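Local coordinates for cell surface protein (Putative S-layer protein) (Clostridioides difficile R20291, PDB 5NJL) that is a clostridial cell surface protein, probably of the S-layer, that shows cell adhesion in vitro and probably acts as an adhesin, at residues A[162-173]-A[185-196]. Sequence-based numbering, arbitrary orientation.
With SO4 (sulfate ion), chain I.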
ATOM      1  N   GLU A 162      -1.845  16.821  10.648  1.00 26.66           N
ATOM      2  CA  GLU A 162      -0.514  16.424  11.107  1.00 28.22           C
ATOM      3  C   GLU A 162      -0.401  16.575  12.619  1.00 30.25           C
ATOM      4  O   GLU A 162      -0.966  17.526  13.203  1.00 27.54           O
ATOM      5  CB  GLU A 162       0.575  17.246  10.397  1.00 31.22           C
ATOM      6  CG  GLU A 162       0.594  16.980   8.882  1.00 34.02           C
ATOM      7  CD  GLU A 162       1.579  17.848   8.089  1.00 40.87           C
ATOM      8  OE1 GLU A 162       2.127  18.832   8.626  1.00 41.93           O
ATOM      9  OE2 GLU A 162       1.794  17.533   6.896  1.00 44.71           O
ATOM     10  N   LYS A 163       0.305  15.627  13.243  1.00 26.56           N
ATOM     11  CA  LYS A 163       0.507  15.621  14.687  1.00 29.40           C
ATOM     12  C   LYS A 163       1.231  16.869  15.123  1.00 29.63           C
ATOM     13  O   LYS A 163       2.182  17.291  14.482  1.00 27.64           O
ATOM     14  CB  LYS A 163       1.258  14.387  15.153  1.00 28.77           C
ATOM     15  CG  LYS A 163       0.380  13.141  15.024  1.00 33.79           C
ATOM     16  CD  LYS A 163       1.077  11.886  15.530  1.00 35.56           C
ATOM     17  CE  LYS A 163       0.114  10.714  15.453  1.00 39.24           C
ATOM     18  NZ  LYS A 163       0.741   9.522  16.087  1.00 43.61           N
ATOM     19  N   ILE A 164       0.746  17.464  16.203  1.00 28.38           N
ATOM     20  CA  ILE A 164       1.271  18.739  16.651  1.00 29.47           C
ATOM     21  C   ILE A 164       2.240  18.513  17.822  1.00 27.96           C
ATOM     22  O   ILE A 164       2.259  17.434  18.432  1.00 28.42           O
ATOM     23  CB  ILE A 164       0.164  19.815  16.889  1.00 30.66           C
ATOM     24  CG1 ILE A 164      -1.014  19.332  17.713  1.00 32.49           C
ATOM     25  CG2 ILE A 164      -0.418  20.298  15.578  1.00 33.42           C
ATOM     26  CD1 ILE A 164      -0.622  18.820  19.052  1.00 30.41           C
ATOM     27  N   ASP A 165       3.054  19.521  18.122  1.00 27.33           N
ATOM     28  CA  ASP A 165       4.054  19.429  19.184  1.00 28.07           C
ATOM     29  C   ASP A 165       4.153  20.805  19.826  1.00 26.51           C
ATOM     30  O   ASP A 165       4.616  21.744  19.192  1.00 25.88           O
ATOM     31  CB  ASP A 165       5.382  19.010  18.544  1.00 29.95           C
ATOM     32  CG  ASP A 165       6.532  18.854  19.538  1.00 34.57           C
ATOM     33  OD1 ASP A 165       6.405  19.085  20.778  1.00 34.50           O
ATOM     34  OD2 ASP A 165       7.620  18.495  19.024  1.00 38.05           O
ATOM     35  N   LEU A 166       3.709  20.905  21.077  1.00 26.88           N
ATOM     36  CA  LEU A 166       3.698  22.184  21.792  0.50 27.61           C
ATOM     37  C   LEU A 166       5.090  22.619  22.278  1.00 29.58           C
ATOM     38  O   LEU A 166       5.250  23.755  22.733  1.00 29.49           O
ATOM     39  CB  LEU A 166       2.712  22.134  22.958  0.50 27.32           C
ATOM     40  CG  LEU A 166       1.264  21.836  22.581  0.50 27.42           C
ATOM     41  CD1 LEU A 166       0.380  21.781  23.814  0.50 27.49           C
ATOM     42  CD2 LEU A 166       0.744  22.862  21.597  0.50 27.92           C
ATOM     43  N   THR A 167       6.101  21.731  22.180  1.00 29.01           N
ATOM     44  CA  THR A 167       7.489  22.124  22.399  1.00 31.04           C
ATOM     45  C   THR A 167       8.122  22.790  21.174  1.00 31.66           C
ATOM     46  O   THR A 167       9.142  23.455  21.313  1.00 36.63           O
ATOM     47  CB  THR A 167       8.396  20.946  22.850  1.00 34.53           C
ATOM     48  OG1 THR A 167       8.595  20.044  21.763  1.00 33.83           O
ATOM     49  CG2 THR A 167       7.780  20.214  23.999  1.00 34.83           C
ATOM     50  N   ALA A 168       7.536  22.620  19.987  1.00 29.91           N
ATOM     51  CA  ALA A 168       8.011  23.253  18.776  1.00 31.71           C
ATOM     52  C   ALA A 168       7.487  24.691  18.629  1.00 31.76           C
ATOM     53  O   ALA A 168       6.450  25.076  19.179  1.00 30.35           O
ATOM     54  CB  ALA A 168       7.617  22.433  17.552  1.00 32.81           C
ATOM     55  N   ASN A 169       8.198  25.458  17.825  1.00 31.50           N
ATOM     56  CA  ASN A 169       7.831  26.829  17.524  1.00 31.74           C
ATOM     57  C   ASN A 169       6.527  26.866  16.746  1.00 31.79           C
ATOM     58  O   ASN A 169       6.417  26.225  15.697  1.00 29.83           O
ATOM     59  CB  ASN A 169       8.924  27.491  16.676  1.00 33.30           C
ATOM     60  CG  ASN A 169      10.195  27.781  17.457  1.00 32.82           C
ATOM     61  OD1 ASN A 169      10.323  27.457  18.621  1.00 32.97           O
ATOM     62  ND2 ASN A 169      11.131  28.471  16.803  1.00 38.11           N
ATOM     63  N   PRO A 170       5.521  27.598  17.253  1.00 27.14           N
ATOM     64  CA  PRO A 170       4.324  27.761  16.468  1.00 27.33           C
ATOM     65  C   PRO A 170       4.541  28.794  15.361  1.00 26.51           C
ATOM     66  O   PRO A 170       5.587  29.421  15.303  1.00 27.88           O
ATOM     67  CB  PRO A 170       3.304  28.248  17.507  1.00 28.15           C
ATOM     68  CG  PRO A 170       4.135  29.048  18.464  1.00 28.16           C
ATOM     69  CD  PRO A 170       5.426  28.291  18.550  1.00 28.00           C
ATOM     70  N   VAL A 171       3.545  28.963  14.513  1.00 26.05           N
ATOM     71  CA  VAL A 171       3.566  29.894  13.408  1.00 26.37           C
ATOM     72  C   VAL A 171       2.621  31.057  13.650  1.00 25.74           C
ATOM     73  O   VAL A 171       1.469  30.861  14.065  1.00 25.26           O
ATOM     74  CB  VAL A 171       3.186  29.172  12.107  1.00 26.21           C
ATOM     75  CG1 VAL A 171       3.189  30.105  10.917  1.00 27.98           C
ATOM     76  CG2 VAL A 171       4.138  28.014  11.893  1.00 29.27           C
ATOM     77  N   ASP A 172       3.100  32.265  13.356  1.00 24.74           N
ATOM     78  CA  ASP A 172       2.291  33.473  13.469  1.00 25.54           C
ATOM     79  C   ASP A 172       1.760  33.933  12.095  1.00 26.44           C
ATOM     80  O   ASP A 172       1.909  33.210  11.096  1.00 25.40           O
ATOM     81  CB  ASP A 172       3.054  34.561  14.273  1.00 27.00           C
ATOM     82  CG  ASP A 172       4.140  35.304  13.481  1.00 29.60           C
ATOM     83  OD1 ASP A 172       4.350  35.020  12.277  1.00 27.36           O
ATOM     84  OD2 ASP A 172       4.813  36.193  14.118  1.00 29.71           O
ATOM     85  N   SER A 173       1.172  35.118  12.039  1.00 25.99           N
ATOM     86  CA  SER A 173       0.465  35.560  10.835  1.00 29.88           C
ATOM     87  C   SER A 173       1.424  35.956   9.701  1.00 31.42           C
ATOM     88  O   SER A 173       1.015  36.034   8.554  1.00 31.06           O
ATOM     89  CB  SER A 173      -0.468  36.718  11.156  1.00 31.49           C
ATOM     90  OG  SER A 173       0.271  37.820  11.680  1.00 35.70           O
ATOM     91  N   PHE A 185       6.413  37.660  23.244  1.00 33.75           N
ATOM     92  CA  PHE A 185       5.542  36.603  22.680  1.00 30.99           C
ATOM     93  C   PHE A 185       4.224  36.508  23.463  1.00 28.98           C
ATOM     94  O   PHE A 185       4.243  36.517  24.681  1.00 29.76           O
ATOM     95  CB  PHE A 185       6.246  35.260  22.739  1.00 31.65           C
ATOM     96  CG  PHE A 185       5.390  34.106  22.273  1.00 31.22           C
ATOM     97  CD1 PHE A 185       5.260  33.836  20.919  1.00 31.20           C
ATOM     98  CD2 PHE A 185       4.702  33.321  23.178  1.00 30.71           C
ATOM     99  CE1 PHE A 185       4.471  32.784  20.475  1.00 31.28           C
ATOM    100  CE2 PHE A 185       3.904  32.267  22.746  1.00 30.44           C
ATOM    101  CZ  PHE A 185       3.795  31.994  21.390  1.00 31.43           C
ATOM    102  N   ARG A 186       3.100  36.442  22.760  1.00 26.88           N
ATOM    103  CA  ARG A 186       1.789  36.230  23.381  1.00 27.67           C
ATOM    104  C   ARG A 186       1.104  35.095  22.611  1.00 27.73           C
ATOM    105  O   ARG A 186       1.231  35.015  21.372  1.00 27.44           O
ATOM    106  CB  ARG A 186       0.919  37.485  23.313  1.00 27.45           C
ATOM    107  CG  ARG A 186       1.445  38.708  24.071  1.00 28.65           C
ATOM    108  CD  ARG A 186       1.273  38.567  25.576  1.00 28.19           C
ATOM    109  NE  ARG A 186       2.335  37.807  26.223  1.00 27.67           N
ATOM    110  CZ  ARG A 186       2.372  37.473  27.519  1.00 28.64           C
ATOM    111  NH1 ARG A 186       1.413  37.846  28.351  1.00 28.17           N
ATOM    112  NH2 ARG A 186       3.397  36.766  27.994  1.00 29.47           N
ATOM    113  N   VAL A 187       0.392  34.223  23.320  1.00 25.65           N
ATOM    114  CA  VAL A 187      -0.211  33.052  22.641  1.00 24.59           C
ATOM    115  C   VAL A 187      -1.265  33.436  21.605  1.00 25.20           C
ATOM    116  O   VAL A 187      -1.507  32.667  20.658  1.00 24.56           O
ATOM    117  CB  VAL A 187      -0.774  31.996  23.611  1.00 24.04           C
ATOM    118  CG1 VAL A 187       0.359  31.389  24.431  1.00 25.01           C
ATOM    119  CG2 VAL A 187      -1.877  32.540  24.487  1.00 23.47           C
ATOM    120  N   ASN A 188      -1.922  34.588  21.763  1.00 25.73           N
ATOM    121  CA  ASN A 188      -2.921  35.003  20.765  1.00 26.32           C
ATOM    122  C   ASN A 188      -2.330  35.355  19.399  1.00 25.21           C
ATOM    123  O   ASN A 188      -3.080  35.539  18.486  1.00 26.77           O
ATOM    124  CB  ASN A 188      -3.857  36.121  21.246  1.00 26.89           C
ATOM    125  CG  ASN A 188      -3.170  37.468  21.398  1.00 28.43           C
ATOM    126  OD1 ASN A 188      -1.947  37.590  21.482  1.00 29.13           O
ATOM    127  ND2 ASN A 188      -3.990  38.496  21.468  1.00 32.63           N
ATOM    128  N   LYS A 189      -1.022  35.420  19.274  1.00 25.16           N
ATOM    129  CA  LYS A 189      -0.368  35.549  17.962  1.00 30.08           C
ATOM    130  C   LYS A 189      -0.153  34.196  17.213  1.00 29.79           C
ATOM    131  O   LYS A 189       0.257  34.195  16.050  1.00 28.28           O
ATOM    132  CB  LYS A 189       0.956  36.279  18.122  1.00 32.43           C
ATOM    133  CG  LYS A 189       0.816  37.685  18.708  1.00 37.71           C
ATOM    134  CD  LYS A 189      -0.157  38.560  17.912  1.00 42.90           C
ATOM    135  CE  LYS A 189      -0.052  40.030  18.299  1.00 48.96           C
ATOM    136  NZ  LYS A 189      -1.186  40.805  17.733  1.00 51.44           N
ATOM    137  N   ILE A 190      -0.454  33.074  17.870  1.00 27.92           N
ATOM    138  CA  ILE A 190      -0.341  31.745  17.248  1.00 27.41           C
ATOM    139  C   ILE A 190      -1.478  31.605  16.263  1.00 27.67           C
ATOM    140  O   ILE A 190      -2.633  31.863  16.592  1.00 27.53           O
ATOM    141  CB  ILE A 190      -0.404  30.604  18.277  1.00 27.54           C
ATOM    142  CG1 ILE A 190       0.809  30.666  19.186  1.00 26.14           C
ATOM    143  CG2 ILE A 190      -0.508  29.226  17.584  1.00 28.83           C
ATOM    144  CD1 ILE A 190       0.712  29.761  20.399  1.00 26.46           C
ATOM    145  N   VAL A 191      -1.129  31.231  15.038  1.00 28.16           N
ATOM    146  CA  VAL A 191      -2.080  30.899  13.997  1.00 28.80           C
ATOM    147  C   VAL A 191      -2.148  29.388  13.852  1.00 27.70           C
ATOM    148  O   VAL A 191      -3.230  28.840  13.666  1.00 28.35           O
ATOM    149  CB  VAL A 191      -1.708  31.574  12.660  1.00 30.19           C
ATOM    150  CG1 VAL A 191      -2.534  31.008  11.498  1.00 31.52           C
ATOM    151  CG2 VAL A 191      -1.922  33.080  12.772  1.00 31.65           C
ATOM    152  N   LYS A 192      -1.016  28.717  13.930  1.00 25.78           N
ATOM    153  CA  LYS A 192      -1.023  27.268  13.965  1.00 28.91           C
ATOM    154  C   LYS A 192       0.124  26.752  14.776  1.00 27.25           C
ATOM    155  O   LYS A 192       1.150  27.425  14.936  1.00 29.49           O
ATOM    156  CB  LYS A 192      -1.048  26.678  12.545  1.00 33.44           C
ATOM    157  CG  LYS A 192       0.050  27.115  11.621  1.00 35.02           C
ATOM    158  CD  LYS A 192      -0.229  26.685  10.168  1.00 36.43           C
ATOM    159  CE  LYS A 192       0.870  27.214   9.267  1.00 35.93           C
ATOM    160  NZ  LYS A 192       0.789  26.812   7.846  1.00 37.63           N
ATOM    161  N   LEU A 193      -0.081  25.586  15.363  1.00 25.71           N
ATOM    162  CA  LEU A 193       0.921  24.970  16.191  1.00 25.85           C
ATOM    163  C   LEU A 193       1.994  24.316  15.330  1.00 29.00           C
ATOM    164  O   LEU A 193       1.741  23.911  14.183  1.00 27.24           O
ATOM    165  CB  LEU A 193       0.307  23.958  17.130  1.00 27.80           C
ATOM    166  CG  LEU A 193      -0.755  24.477  18.090  1.00 27.03           C
ATOM    167  CD1 LEU A 193      -1.439  23.302  18.752  1.00 28.06           C
ATOM    168  CD2 LEU A 193      -0.087  25.368  19.131  1.00 29.09           C
ATOM    169  N   GLY A 194       3.194  24.231  15.888  1.00 28.15           N
ATOM    170  CA  GLY A 194       4.275  23.496  15.233  1.00 29.82           C
ATOM    171  C   GLY A 194       3.948  22.013  15.196  1.00 30.22           C
ATOM    172  O   GLY A 194       3.161  21.504  16.011  1.00 29.25           O
ATOM    173  N   VAL A 195       4.557  21.321  14.253  1.00 29.93           N
ATOM    174  CA  VAL A 195       4.287  19.897  14.081  1.00 31.33           C
ATOM    175  C   VAL A 195       5.398  19.002  14.637  1.00 29.73           C
ATOM    176  O   VAL A 195       6.527  19.427  14.881  1.00 28.35           O
ATOM    177  CB  VAL A 195       3.984  19.571  12.608  1.00 33.14           C
ATOM    178  CG1 VAL A 195       2.726  20.286  12.185  1.00 35.07           C
ATOM    179  CG2 VAL A 195       5.153  19.921  11.692  1.00 35.84           C
ATOM    180  N   ALA A 196       5.067  17.732  14.816  1.00 29.60           N
ATOM    181  CA  ALA A 196       6.016  16.746  15.259  1.00 32.44           C
ATOM    182  C   ALA A 196       7.010  16.482  14.111  1.00 34.02           C
ATOM    183  O   ALA A 196       6.810  16.930  12.971  1.00 31.55           O
ATOM    184  CB  ALA A 196       5.304  15.469  15.689  1.00 33.44           C
TER
HETATM  185  S   SO4 I 408      -1.463  40.267  13.805  1.00113.34           S
HETATM  186  O1  SO4 I 408      -0.074  40.336  14.324  1.00112.34           O
HETATM  187  O2  SO4 I 408      -1.691  39.004  13.070  1.00112.38           O
HETATM  188  O3  SO4 I 408      -1.692  41.418  12.897  1.00108.77           O
HETATM  189  O4  SO4 I 408      -2.415  40.312  14.941  1.00116.06           O
HETATM  190  O   HOH W   1       3.902  24.315  18.663  1.00 27.66           O
HETATM  191  O   HOH W   2       8.640  18.923  16.490  1.00 43.35           O
HETATM  192  O   HOH W   3       0.087  36.238  14.424  1.00 29.04           O
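Val-171 and Lys-192 meet at a classic beta bulge, where two irregular segments of the long connection between strands 152-158 and 199-200 run antiparallel. The carbonyl of Val-171 takes two backbone donors, Val-191 N at 2.8 Å and the longer Lys-192 N at 3.3 Å, while Val-171 N returns an almost straight bond (178°) to Lys-192 O. The two side chains lie alongside each other and point the same way, with Lys-192 CG 3.8 Å from Val-171 CB. Beyond CG the lysine chain is extended, which carries its CE past Val-171 CG1. Next along, the Pro-170 ring lies against Ile-190, its CG 3.8 Å from Ile-190 CG1, and the CZ end of Phe-185 approaches the same ring carbon.

Further on, Leu-193 slants across Ile-164 and Leu-166. Its CG is directed anti to the carbonyl carbon (chi1 -59°); Leu-193 CD1 and CD2 each lie 3.6 Å from Leu-166 CD2 in the conformer modelled here, while Leu-193 CB packs on Ile-164 CG2. Leu-193 also touches Ile-122 of helix 122-125 and Ile-141 of strand 138-145, joining the connection to both elements. Backbone bonds from Asp-165 N to Gly-194 O and from Ala-196 N to Lys-163 O, both 2.9 Å, pair the segments beside a type I turn from Asp-165 to Ala-168. Within it Asp-165 OD1 forms an Asx turn with Thr-167 N and also accepts from Thr-167 OG1, both from the same face of the carboxylate. A water links Gly-194 N to the carbonyls of Asp-165 and Ala-168. At the far end, Lys-189 NZ and Ser-173 OG hydrogen-bond to one sulfate, probably from the crystallisation liquor, at O4 and O2 respectively, Ser-173 OG lying 2.7 Å from O2.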